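Cyanuric acid amidohydrolase (Azorhizobium caulinodans, PDB 4NQ3) hydrolyses cyanuric acid, opening its s-triazine ring to give 1-carboxybiuret, which decarboxylates to biuret in the breakdown of herbicides such as atrazine. Local coordinates at residues V6-T11 and A279-A284; M125-M130 and G189-G194; P288-R293 and G340-G345. All coordinates share one frame; numbering follows the deposited sequence.

Contact 1 of 3, residues V6-T11 and A279-A284; sequences VHRIAT and ATIVLA
R8 leans across to the backbone of T280 and I281, and its side chain can be followed outward from strand 2-10. CB and CG make no contact with 279-284. CD is the first atom to come near, 4.8 Å from I281 CG1. At chi3 (64°) the chain bends, so that the guanidinium turns toward the start of strand 281-286. CZ lies 4.0 Å from T280 O, but NH1 does the touching. It lies 2.7 Å from T280 O, which sits at the guanidinium edge, near its plane; the N-H points poorly (127°), so the hydrogen bond is weak in spite of its length. NH1 also passes 4.1 Å from I281 CG1 and donates to a water 3.2 Å from it, which in turn accepts a weak bond from V282 N. The other nitrogens look elsewhere: NE forms a salt bridge with E329, and NH2 donates to the carbonyl of E278. T280 O has a second partner in H327.

Two residues before R8, V6 CG1 meets I281 CD1 at 3.4 Å. I281 is extended beyond CG1 (chi2 176°), which carries its terminal methyl out to the valine.

The closest CA atoms, those of R8 and I281, are 8.2 Å apart, too far for the two strands to be paired; each is bonded to a strand of its own sheet, I9 to F90 and L283 to A348. Side chains and one water therefore span the gap, which fits a sheet-to-sheet seam between the first and third repeating units of this threefold-symmetric cyclic amide hydrolase fold.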
ATOM      1  N   VAL A   6     -16.887  13.350  29.455  1.00 26.46           N
ATOM      2  CA  VAL A   6     -16.231  12.841  28.250  1.00 27.33           C
ATOM      3  C   VAL A   6     -16.644  13.630  27.015  1.00 36.68           C
ATOM      4  O   VAL A   6     -17.840  13.729  26.711  1.00 45.85           O
ATOM      5  CB  VAL A   6     -16.547  11.366  28.036  1.00 23.75           C
ATOM      6  CG1 VAL A   6     -15.919  10.870  26.753  1.00 23.15           C
ATOM      7  CG2 VAL A   6     -16.060  10.582  29.215  1.00 24.84           C
ATOM      8  N   HIS A   7     -15.664  14.169  26.295  1.00 21.96           N
ATOM      9  CA  HIS A   7     -15.935  15.058  25.158  1.00 21.93           C
ATOM     10  C   HIS A   7     -15.439  14.494  23.835  1.00 24.13           C
ATOM     11  O   HIS A   7     -14.246  14.270  23.690  1.00 28.90           O
ATOM     12  CB  HIS A   7     -15.264  16.416  25.368  1.00 23.96           C
ATOM     13  CG  HIS A   7     -15.658  17.109  26.632  1.00 35.57           C
ATOM     14  ND1 HIS A   7     -16.825  17.837  26.750  1.00 44.61           N
ATOM     15  CD2 HIS A   7     -15.041  17.183  27.837  1.00 40.79           C
ATOM     16  CE1 HIS A   7     -16.906  18.332  27.972  1.00 48.39           C
ATOM     17  NE2 HIS A   7     -15.836  17.950  28.652  1.00 44.72           N
ATOM     18  N   ARG A   8     -16.323  14.288  22.864  1.00 21.47           N
ATOM     19  CA  ARG A   8     -15.862  13.810  21.556  1.00 24.46           C
ATOM     20  C   ARG A   8     -15.708  14.978  20.558  1.00 25.94           C
ATOM     21  O   ARG A   8     -16.666  15.652  20.208  1.00 32.26           O
ATOM     22  CB  ARG A   8     -16.805  12.755  21.003  1.00 21.51           C
ATOM     23  CG  ARG A   8     -16.146  11.812  20.029  1.00 27.93           C
ATOM     24  CD  ARG A   8     -17.035  10.573  19.725  1.00 29.16           C
ATOM     25  NE  ARG A   8     -18.260  10.995  19.056  1.00 29.60           N
ATOM     26  CZ  ARG A   8     -19.434  10.371  19.094  1.00 30.39           C
ATOM     27  NH1 ARG A   8     -19.616   9.239  19.765  1.00 25.45           N
ATOM     28  NH2 ARG A   8     -20.443  10.904  18.429  1.00 38.01           N
ATOM     29  N   ILE A   9     -14.485  15.235  20.133  1.00 18.81           N
ATOM     30  CA  ILE A   9     -14.198  16.384  19.301  1.00 18.76           C
ATOM     31  C   ILE A   9     -13.713  15.981  17.895  1.00 26.95           C
ATOM     32  O   ILE A   9     -12.776  15.201  17.756  1.00 29.11           O
ATOM     33  CB  ILE A   9     -13.152  17.279  19.989  1.00 25.78           C
ATOM     34  CG1 ILE A   9     -13.705  17.746  21.337  1.00 22.40           C
ATOM     35  CG2 ILE A   9     -12.771  18.477  19.109  1.00 17.80           C
ATOM     36  CD1 ILE A   9     -12.765  18.590  22.142  1.00 16.90           C
ATOM     37  N   ALA A  10     -14.363  16.495  16.854  1.00 27.02           N
ATOM     38  CA  ALA A  10     -13.899  16.244  15.490  1.00 28.63           C
ATOM     39  C   ALA A  10     -12.541  16.938  15.191  1.00 27.06           C
ATOM     40  O   ALA A  10     -12.183  17.920  15.824  1.00 26.25           O
ATOM     41  CB  ALA A  10     -14.931  16.691  14.515  1.00 22.13           C
ATOM     42  N   THR A  11     -11.778  16.391  14.252  1.00 28.71           N
ATOM     43  CA  THR A  11     -10.499  16.963  13.813  1.00 26.96           C
ATOM     44  C   THR A  11     -10.382  16.829  12.290  1.00 30.92           C
ATOM     45  O   THR A  11     -10.736  15.788  11.718  1.00 38.59           O
ATOM     46  CB  THR A  11      -9.298  16.252  14.451  1.00 27.34           C
ATOM     47  OG1 THR A  11      -9.268  14.905  13.959  1.00 39.28           O
ATOM     48  CG2 THR A  11      -9.406  16.208  15.984  1.00 19.89           C
ATOM     49  N   ALA A 279     -24.696  10.006  19.933  1.00 47.55           N
ATOM     50  CA  ALA A 279     -24.041  10.253  21.212  1.00 44.28           C
ATOM     51  C   ALA A 279     -23.324   9.038  21.796  1.00 48.62           C
ATOM     52  O   ALA A 279     -22.483   9.191  22.674  1.00 52.77           O
ATOM     53  CB  ALA A 279     -25.042  10.779  22.206  1.00 45.77           C
ATOM     54  N   THR A 280     -23.659   7.833  21.348  1.00 48.25           N
ATOM     55  CA  THR A 280     -22.994   6.642  21.891  1.00 43.67           C
ATOM     56  C   THR A 280     -21.473   6.704  21.659  1.00 41.71           C
ATOM     57  O   THR A 280     -21.006   7.012  20.561  1.00 45.97           O
ATOM     58  CB  THR A 280     -23.526   5.348  21.255  1.00 40.20           C
ATOM     59  OG1 THR A 280     -24.960   5.364  21.227  1.00 43.92           O
ATOM     60  CG2 THR A 280     -23.035   4.144  22.030  1.00 37.18           C
ATOM     61  N   ILE A 281     -20.702   6.446  22.703  1.00 39.03           N
ATOM     62  CA  ILE A 281     -19.257   6.383  22.578  1.00 34.80           C
ATOM     63  C   ILE A 281     -18.814   4.927  22.553  1.00 35.95           C
ATOM     64  O   ILE A 281     -19.160   4.166  23.468  1.00 41.04           O
ATOM     65  CB  ILE A 281     -18.585   7.082  23.748  1.00 32.22           C
ATOM     66  CG1 ILE A 281     -18.883   8.571  23.718  1.00 25.05           C
ATOM     67  CG2 ILE A 281     -17.087   6.790  23.758  1.00 30.78           C
ATOM     68  CD1 ILE A 281     -18.331   9.265  24.904  1.00 24.36           C
ATOM     69  N   VAL A 282     -18.036   4.535  21.547  1.00 30.70           N
ATOM     70  CA  VAL A 282     -17.617   3.136  21.427  1.00 29.13           C
ATOM     71  C   VAL A 282     -16.105   2.999  21.380  1.00 31.01           C
ATOM     72  O   VAL A 282     -15.449   3.689  20.608  1.00 39.29           O
ATOM     73  CB  VAL A 282     -18.209   2.472  20.167  1.00 32.25           C
ATOM     74  CG1 VAL A 282     -17.939   0.982  20.188  1.00 25.25           C
ATOM     75  CG2 VAL A 282     -19.709   2.747  20.075  1.00 27.22           C
ATOM     76  N   LEU A 283     -15.547   2.125  22.213  1.00 28.25           N
ATOM     77  CA  LEU A 283     -14.115   1.800  22.147  1.00 25.27           C
ATOM     78  C   LEU A 283     -13.979   0.299  21.910  1.00 27.69           C
ATOM     79  O   LEU A 283     -14.499  -0.496  22.695  1.00 38.38           O
ATOM     80  CB  LEU A 283     -13.406   2.189  23.439  1.00 24.40           C
ATOM     81  CG  LEU A 283     -13.872   3.516  24.030  1.00 28.63           C
ATOM     82  CD1 LEU A 283     -13.410   3.646  25.458  1.00 35.37           C
ATOM     83  CD2 LEU A 283     -13.332   4.646  23.219  1.00 32.05           C
ATOM     84  N   ALA A 284     -13.306  -0.113  20.845  1.00 24.93           N
ATOM     85  CA  ALA A 284     -13.257  -1.539  20.552  1.00 27.31           C
ATOM     86  C   ALA A 284     -11.903  -1.981  20.029  1.00 32.63           C
ATOM     87  O   ALA A 284     -11.205  -1.199  19.396  1.00 39.11           O
ATOM     88  CB  ALA A 284     -14.329  -1.891  19.574  1.00 23.48           C
TER
HETATM   89  O   HOH W   1     -17.135   7.214  19.833  1.00 29.08           O

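Contact 2 of 3, residues M125-M130 and G189-G194; sequences MGQVRM and GASALG
Q127 lies along the methyl group of A190, its CG and CD both 3.8 Å from A190 CB. With CG anti to the backbone N (chi1 -178°) and the chain extended beyond it, the side chain reaches past the alanine, and its amide comes beside the next residue, where NE2 is 3.3 Å from S191 OG. The amide is fixed from outside the two segments: OE1 accepts from the backbone N of G123, and NE2 is bonded to S187 and H234. S191 OG is itself tied to the carbonyl of S187, one helical turn earlier.

V128 packs on the same helix from a second position. Its two methyls divide the work: CG2 touches A190 O at 3.5 Å and lies 3.9 Å from A190 CB, while CG1 sits 3.6 Å from G194 CA. A190 and G194 are four residues apart and so stand on one side of helix 180-199, a small-xxx-small pattern that allows close helix packing. The segment axes do come within 7.4 Å of each other, at a signed crossing angle of -43°. The tightest place is at the glycine, where the CA atoms of V128 and G194 are only 4.2 Å apart; a CB on G194 would point toward helix 125-141 and run into V128 O.

Both helices belong to the second repeating unit. On its strand-facing side S191 touches V155 and C157 of strand 150-157 and C225 of strand 223-227, and Q127 also meets C157. Just before the segment 189-194, the same helix carries R188, which binds the substrate.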
HETATM    1  N   MSE A 125       8.713 -10.124  30.350  1.00 31.13           N
HETATM    2  CA  MSE A 125       8.112  -9.881  31.674  1.00 35.08           C
HETATM    3  C   MSE A 125       8.405  -8.492  32.242  1.00 33.86           C
HETATM    4  O   MSE A 125       7.596  -7.943  32.998  1.00 33.54           O
HETATM    5  CB  MSE A 125       8.574 -10.930  32.673  1.00 33.65           C
HETATM    6  CG  MSE A 125       8.142 -12.327  32.303  1.00 35.40           C
HETATM    7 SE   MSE A 125       6.230 -12.500  32.335  0.45 22.03          SE
HETATM    8  CE  MSE A 125       5.887 -11.980  34.199  1.00 22.67           C
ATOM      9  N   GLY A 126       9.558  -7.927  31.885  1.00 31.01           N
ATOM     10  CA  GLY A 126       9.830  -6.532  32.194  1.00 31.44           C
ATOM     11  C   GLY A 126       8.651  -5.623  31.857  1.00 27.43           C
ATOM     12  O   GLY A 126       8.148  -4.878  32.700  1.00 29.13           O
ATOM     13  N   GLN A 127       8.199  -5.679  30.613  1.00 22.67           N
ATOM     14  CA  GLN A 127       7.073  -4.849  30.208  1.00 23.48           C
ATOM     15  C   GLN A 127       5.809  -5.201  30.967  1.00 23.98           C
ATOM     16  O   GLN A 127       5.080  -4.316  31.418  1.00 24.26           O
ATOM     17  CB  GLN A 127       6.826  -4.971  28.710  1.00 18.58           C
ATOM     18  CG  GLN A 127       5.709  -4.096  28.236  1.00 19.84           C
ATOM     19  CD  GLN A 127       5.752  -3.914  26.743  1.00 29.50           C
ATOM     20  OE1 GLN A 127       6.318  -4.759  26.026  1.00 23.41           O
ATOM     21  NE2 GLN A 127       5.182  -2.799  26.254  1.00 18.32           N
ATOM     22  N   VAL A 128       5.554  -6.499  31.107  1.00 25.21           N
ATOM     23  CA  VAL A 128       4.359  -6.961  31.794  1.00 22.88           C
ATOM     24  C   VAL A 128       4.271  -6.398  33.197  1.00 29.35           C
ATOM     25  O   VAL A 128       3.220  -5.881  33.600  1.00 36.86           O
ATOM     26  CB  VAL A 128       4.301  -8.477  31.908  1.00 20.49           C
ATOM     27  CG1 VAL A 128       3.079  -8.850  32.718  1.00 19.07           C
ATOM     28  CG2 VAL A 128       4.270  -9.134  30.523  1.00 21.15           C
ATOM     29  N   ARG A 129       5.376  -6.481  33.939  1.00 24.95           N
ATOM     30  CA  ARG A 129       5.367  -6.025  35.323  1.00 24.22           C
ATOM     31  C   ARG A 129       5.242  -4.522  35.382  1.00 29.34           C
ATOM     32  O   ARG A 129       4.583  -3.983  36.272  1.00 29.26           O
ATOM     33  CB  ARG A 129       6.616  -6.482  36.061  1.00 24.10           C
ATOM     34  CG  ARG A 129       6.706  -7.994  36.260  1.00 23.09           C
ATOM     35  CD  ARG A 129       7.930  -8.294  37.088  1.00 34.45           C
ATOM     36  NE  ARG A 129       8.563  -9.556  36.725  1.00 46.25           N
ATOM     37  CZ  ARG A 129       8.079 -10.764  37.012  1.00 62.14           C
ATOM     38  NH1 ARG A 129       6.934 -10.901  37.690  1.00 63.09           N
ATOM     39  NH2 ARG A 129       8.749 -11.840  36.616  1.00 66.05           N
HETATM   40  N   MSE A 130       5.860  -3.842  34.421  1.00 31.79           N
HETATM   41  CA  MSE A 130       5.861  -2.381  34.427  1.00 28.19           C
HETATM   42  C   MSE A 130       4.433  -1.866  34.272  1.00 24.58           C
HETATM   43  O   MSE A 130       3.982  -1.015  35.032  1.00 27.73           O
HETATM   44  CB  MSE A 130       6.768  -1.828  33.317  1.00 25.80           C
HETATM   45  CG  MSE A 130       6.877  -0.333  33.353  1.00 24.56           C
HETATM   46 SE   MSE A 130       8.165   0.406  32.108  0.63 26.08          SE
HETATM   47  CE  MSE A 130       9.736  -0.545  32.735  1.00 65.60           C
ATOM     48  N   GLY A 189       0.803  -7.141  23.419  1.00 22.86           N
ATOM     49  CA  GLY A 189       0.572  -8.385  24.125  1.00 21.52           C
ATOM     50  C   GLY A 189       1.088  -8.361  25.547  1.00 21.31           C
ATOM     51  O   GLY A 189       0.364  -8.746  26.471  1.00 20.93           O
ATOM     52  N   ALA A 190       2.340  -7.936  25.726  1.00 22.10           N
ATOM     53  CA  ALA A 190       2.918  -7.844  27.065  1.00 22.68           C
ATOM     54  C   ALA A 190       2.127  -6.872  27.930  1.00 21.40           C
ATOM     55  O   ALA A 190       1.821  -7.159  29.075  1.00 32.47           O
ATOM     56  CB  ALA A 190       4.354  -7.441  27.004  1.00 24.40           C
ATOM     57  N   SER A 191       1.781  -5.724  27.374  1.00 20.47           N
ATOM     58  CA  SER A 191       0.946  -4.774  28.091  1.00 23.48           C
ATOM     59  C   SER A 191      -0.399  -5.373  28.484  1.00 27.85           C
ATOM     60  O   SER A 191      -0.880  -5.160  29.593  1.00 35.37           O
ATOM     61  CB  SER A 191       0.716  -3.533  27.236  1.00 23.27           C
ATOM     62  OG  SER A 191       1.950  -2.880  27.020  1.00 31.66           O
ATOM     63  N   ALA A 192      -1.011  -6.125  27.580  1.00 26.17           N
ATOM     64  CA  ALA A 192      -2.299  -6.729  27.874  1.00 22.19           C
ATOM     65  C   ALA A 192      -2.180  -7.718  29.047  1.00 22.67           C
ATOM     66  O   ALA A 192      -3.018  -7.733  29.948  1.00 20.26           O
ATOM     67  CB  ALA A 192      -2.844  -7.416  26.636  1.00 21.89           C
ATOM     68  N   LEU A 193      -1.120  -8.519  29.064  1.00 23.94           N
ATOM     69  CA  LEU A 193      -0.949  -9.472  30.157  1.00 26.11           C
ATOM     70  C   LEU A 193      -0.721  -8.721  31.454  1.00 26.44           C
ATOM     71  O   LEU A 193      -1.157  -9.148  32.521  1.00 28.80           O
ATOM     72  CB  LEU A 193       0.209 -10.416  29.872  1.00 22.76           C
ATOM     73  CG  LEU A 193      -0.247 -11.394  28.802  1.00 28.99           C
ATOM     74  CD1 LEU A 193       0.897 -12.257  28.293  1.00 24.62           C
ATOM     75  CD2 LEU A 193      -1.406 -12.206  29.341  1.00 23.44           C
ATOM     76  N   GLY A 194      -0.034  -7.586  31.355  1.00 26.73           N
ATOM     77  CA  GLY A 194       0.180  -6.717  32.500  1.00 22.13           C
ATOM     78  C   GLY A 194      -1.149  -6.237  33.056  1.00 28.43           C
ATOM     79  O   GLY A 194      -1.359  -6.278  34.274  1.00 27.22           O
TER

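Contact 3 of 3, residues P288-R293 and G340-G345; sequences PSRSGR and GPDGGG. With MG (magnesium ion), chain K.
The magnesium-binding loop contributes D342 to this contact. A type II turn from P341 to G344 directs two carbonyls at the magnesium ion, P341 O at 2.5 Å and G344 O at 2.6 Å, and Q339 adds a third. D342 lies within that turn, and its carboxylate reaches back to the type I turn starting at S289. OD2 accepts from R290 N at 3.0 Å through its syn lone pair. OD1 meets R290 NH1 at 2.9 Å, nearly along its own C-O axis, in a salt bridge whose flat groups are turned 48° apart. The extended R290 chain passes beside OD1, with CG 3.3 Å away. Beside the carboxylate, G343 CA packs 3.6 Å from S289 CB.

With an alanine at D342, the backbone N-H of R290 would probably lose its carboxylate acceptor and NH1 would keep E287 but not this second acid, leaving the two turns less firmly joined. The salt bridge to E287 leads to a magnesium-site residue that also accepts from G343 N, and Y216 adds a cation-pi contact. The arginine thus stands between two acids, which probably eases the repulsion between them next to the metal site.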
ATOM      1  N   PRO A 288      -7.334  -9.541  13.464  1.00 42.30           N
ATOM      2  CA  PRO A 288      -7.474 -10.636  12.503  1.00 39.33           C
ATOM      3  C   PRO A 288      -7.222 -11.961  13.211  1.00 37.94           C
ATOM      4  O   PRO A 288      -6.258 -12.086  13.965  1.00 40.42           O
ATOM      5  CB  PRO A 288      -6.398 -10.329  11.454  1.00 40.81           C
ATOM      6  CG  PRO A 288      -5.387  -9.526  12.181  1.00 37.14           C
ATOM      7  CD  PRO A 288      -6.143  -8.716  13.204  1.00 37.90           C
ATOM      8  N   SER A 289      -8.089 -12.934  12.995  1.00 39.24           N
ATOM      9  CA  SER A 289      -7.964 -14.197  13.702  1.00 46.29           C
ATOM     10  C   SER A 289      -6.819 -15.029  13.139  1.00 48.52           C
ATOM     11  O   SER A 289      -6.675 -15.153  11.923  1.00 52.48           O
ATOM     12  CB  SER A 289      -9.270 -14.984  13.627  1.00 48.00           C
ATOM     13  OG  SER A 289      -9.593 -15.291  12.285  1.00 53.57           O
ATOM     14  N   ARG A 290      -6.013 -15.611  14.022  1.00 46.32           N
ATOM     15  CA  ARG A 290      -4.810 -16.320  13.599  1.00 45.10           C
ATOM     16  C   ARG A 290      -5.090 -17.688  13.008  1.00 47.86           C
ATOM     17  O   ARG A 290      -4.190 -18.311  12.440  1.00 46.45           O
ATOM     18  CB  ARG A 290      -3.858 -16.464  14.774  1.00 42.68           C
ATOM     19  CG  ARG A 290      -3.234 -15.158  15.129  1.00 46.80           C
ATOM     20  CD  ARG A 290      -2.334 -15.231  16.330  1.00 54.13           C
ATOM     21  NE  ARG A 290      -1.840 -13.892  16.580  1.00 66.39           N
ATOM     22  CZ  ARG A 290      -2.477 -13.011  17.343  1.00 73.59           C
ATOM     23  NH1 ARG A 290      -3.611 -13.368  17.944  1.00 72.88           N
ATOM     24  NH2 ARG A 290      -1.975 -11.787  17.511  1.00 75.46           N
ATOM     25  N   SER A 291      -6.335 -18.146  13.141  1.00 50.04           N
ATOM     26  CA  SER A 291      -6.786 -19.390  12.508  1.00 46.37           C
ATOM     27  C   SER A 291      -6.898 -19.171  11.018  1.00 49.18           C
ATOM     28  O   SER A 291      -6.989 -20.114  10.245  1.00 52.43           O
ATOM     29  CB  SER A 291      -8.135 -19.840  13.054  1.00 41.57           C
ATOM     30  OG  SER A 291      -9.144 -18.873  12.796  1.00 43.14           O
ATOM     31  N   GLY A 292      -6.932 -17.901  10.629  1.00 48.32           N
ATOM     32  CA  GLY A 292      -7.108 -17.528   9.244  1.00 41.89           C
ATOM     33  C   GLY A 292      -8.547 -17.659   8.810  1.00 38.49           C
ATOM     34  O   GLY A 292      -8.856 -17.449   7.636  1.00 41.56           O
ATOM     35  N   ARG A 293      -9.438 -17.939   9.760  1.00 38.87           N
ATOM     36  CA  ARG A 293     -10.856 -18.117   9.437  1.00 47.05           C
ATOM     37  C   ARG A 293     -11.761 -17.305  10.355  1.00 44.25           C
ATOM     38  O   ARG A 293     -11.419 -17.048  11.507  1.00 42.30           O
ATOM     39  CB  ARG A 293     -11.264 -19.605   9.522  1.00 55.69           C
ATOM     40  CG  ARG A 293     -10.334 -20.591   8.819  1.00 60.77           C
ATOM     41  CD  ARG A 293     -10.923 -22.003   8.742  1.00 67.81           C
ATOM     42  NE  ARG A 293     -10.173 -22.855   7.805  1.00 79.10           N
ATOM     43  CZ  ARG A 293     -10.546 -23.138   6.547  1.00 81.09           C
ATOM     44  NH1 ARG A 293     -11.684 -22.662   6.041  1.00 76.52           N
ATOM     45  NH2 ARG A 293      -9.780 -23.917   5.787  1.00 82.53           N
ATOM     46  N   GLY A 340      -9.005 -10.147  24.749  1.00 31.48           N
ATOM     47  CA  GLY A 340     -10.093 -10.981  24.274  1.00 34.96           C
ATOM     48  C   GLY A 340      -9.475 -12.215  23.657  1.00 30.06           C
ATOM     49  O   GLY A 340      -8.255 -12.318  23.570  1.00 29.26           O
ATOM     50  N   PRO A 341     -10.313 -13.160  23.237  1.00 32.91           N
ATOM     51  CA  PRO A 341      -9.935 -14.412  22.567  1.00 30.48           C
ATOM     52  C   PRO A 341      -9.242 -14.188  21.233  1.00 32.98           C
ATOM     53  O   PRO A 341      -9.314 -13.086  20.692  1.00 37.42           O
ATOM     54  CB  PRO A 341     -11.271 -15.083  22.338  1.00 27.82           C
ATOM     55  CG  PRO A 341     -12.258 -13.952  22.279  1.00 27.18           C
ATOM     56  CD  PRO A 341     -11.772 -13.001  23.329  1.00 36.92           C
ATOM     57  N   ASP A 342      -8.585 -15.207  20.687  1.00 33.91           N
ATOM     58  CA  ASP A 342      -7.983 -15.026  19.367  1.00 42.45           C
ATOM     59  C   ASP A 342      -9.053 -14.697  18.320  1.00 45.64           C
ATOM     60  O   ASP A 342      -9.984 -15.487  18.085  1.00 51.15           O
ATOM     61  CB  ASP A 342      -7.198 -16.259  18.918  1.00 44.43           C
ATOM     62  CG  ASP A 342      -6.656 -16.115  17.491  1.00 55.01           C
ATOM     63  OD1 ASP A 342      -5.644 -15.396  17.298  1.00 50.44           O
ATOM     64  OD2 ASP A 342      -7.253 -16.719  16.559  1.00 67.78           O
ATOM     65  N   GLY A 343      -8.909 -13.538  17.683  1.00 36.41           N
ATOM     66  CA  GLY A 343      -9.850 -13.136  16.664  1.00 33.80           C
ATOM     67  C   GLY A 343     -10.904 -12.210  17.233  1.00 36.13           C
ATOM     68  O   GLY A 343     -11.695 -11.624  16.491  1.00 42.53           O
ATOM     69  N   GLY A 344     -10.935 -12.078  18.551  1.00 27.66           N
ATOM     70  CA  GLY A 344     -11.882 -11.165  19.163  1.00 34.84           C
ATOM     71  C   GLY A 344     -11.204  -9.982  19.845  1.00 30.97           C
ATOM     72  O   GLY A 344     -10.023  -9.672  19.615  1.00 31.48           O
ATOM     73  N   GLY A 345     -11.966  -9.291  20.676  1.00 25.25           N
ATOM     74  CA  GLY A 345     -11.425  -8.162  21.391  1.00 23.88           C
ATOM     75  C   GLY A 345     -12.498  -7.559  22.263  1.00 35.94           C
ATOM     76  O   GLY A 345     -13.694  -7.778  22.037  1.00 37.10           O
TER
HETATM   77 MG    MG K 409      -8.175 -10.858  20.999  1.00 38.94          MG

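In the fold
Contact 1 joins the first and third repeating units, contact 2 is internal to the second, and contact 3 is internal to the third. Along the sequence, contact 2 falls between the two segments of contact 1, and contact 3 opens just after 279-284. Strand 281-286 connects contacts 1 and 3: it starts at contact 1 and leads into the 288-293 loop, while its antiparallel neighbour 345-352 starts at the metal loop. Centres of contacts 1 and 2 are about 28 Å apart, on opposite sides of the chain's centre; that of contact 3 lies about 26 Å from contact 1 and 20 Å from contact 2. Contacts 1 and 3 thus share one strand, while the helix pair is a separate piece.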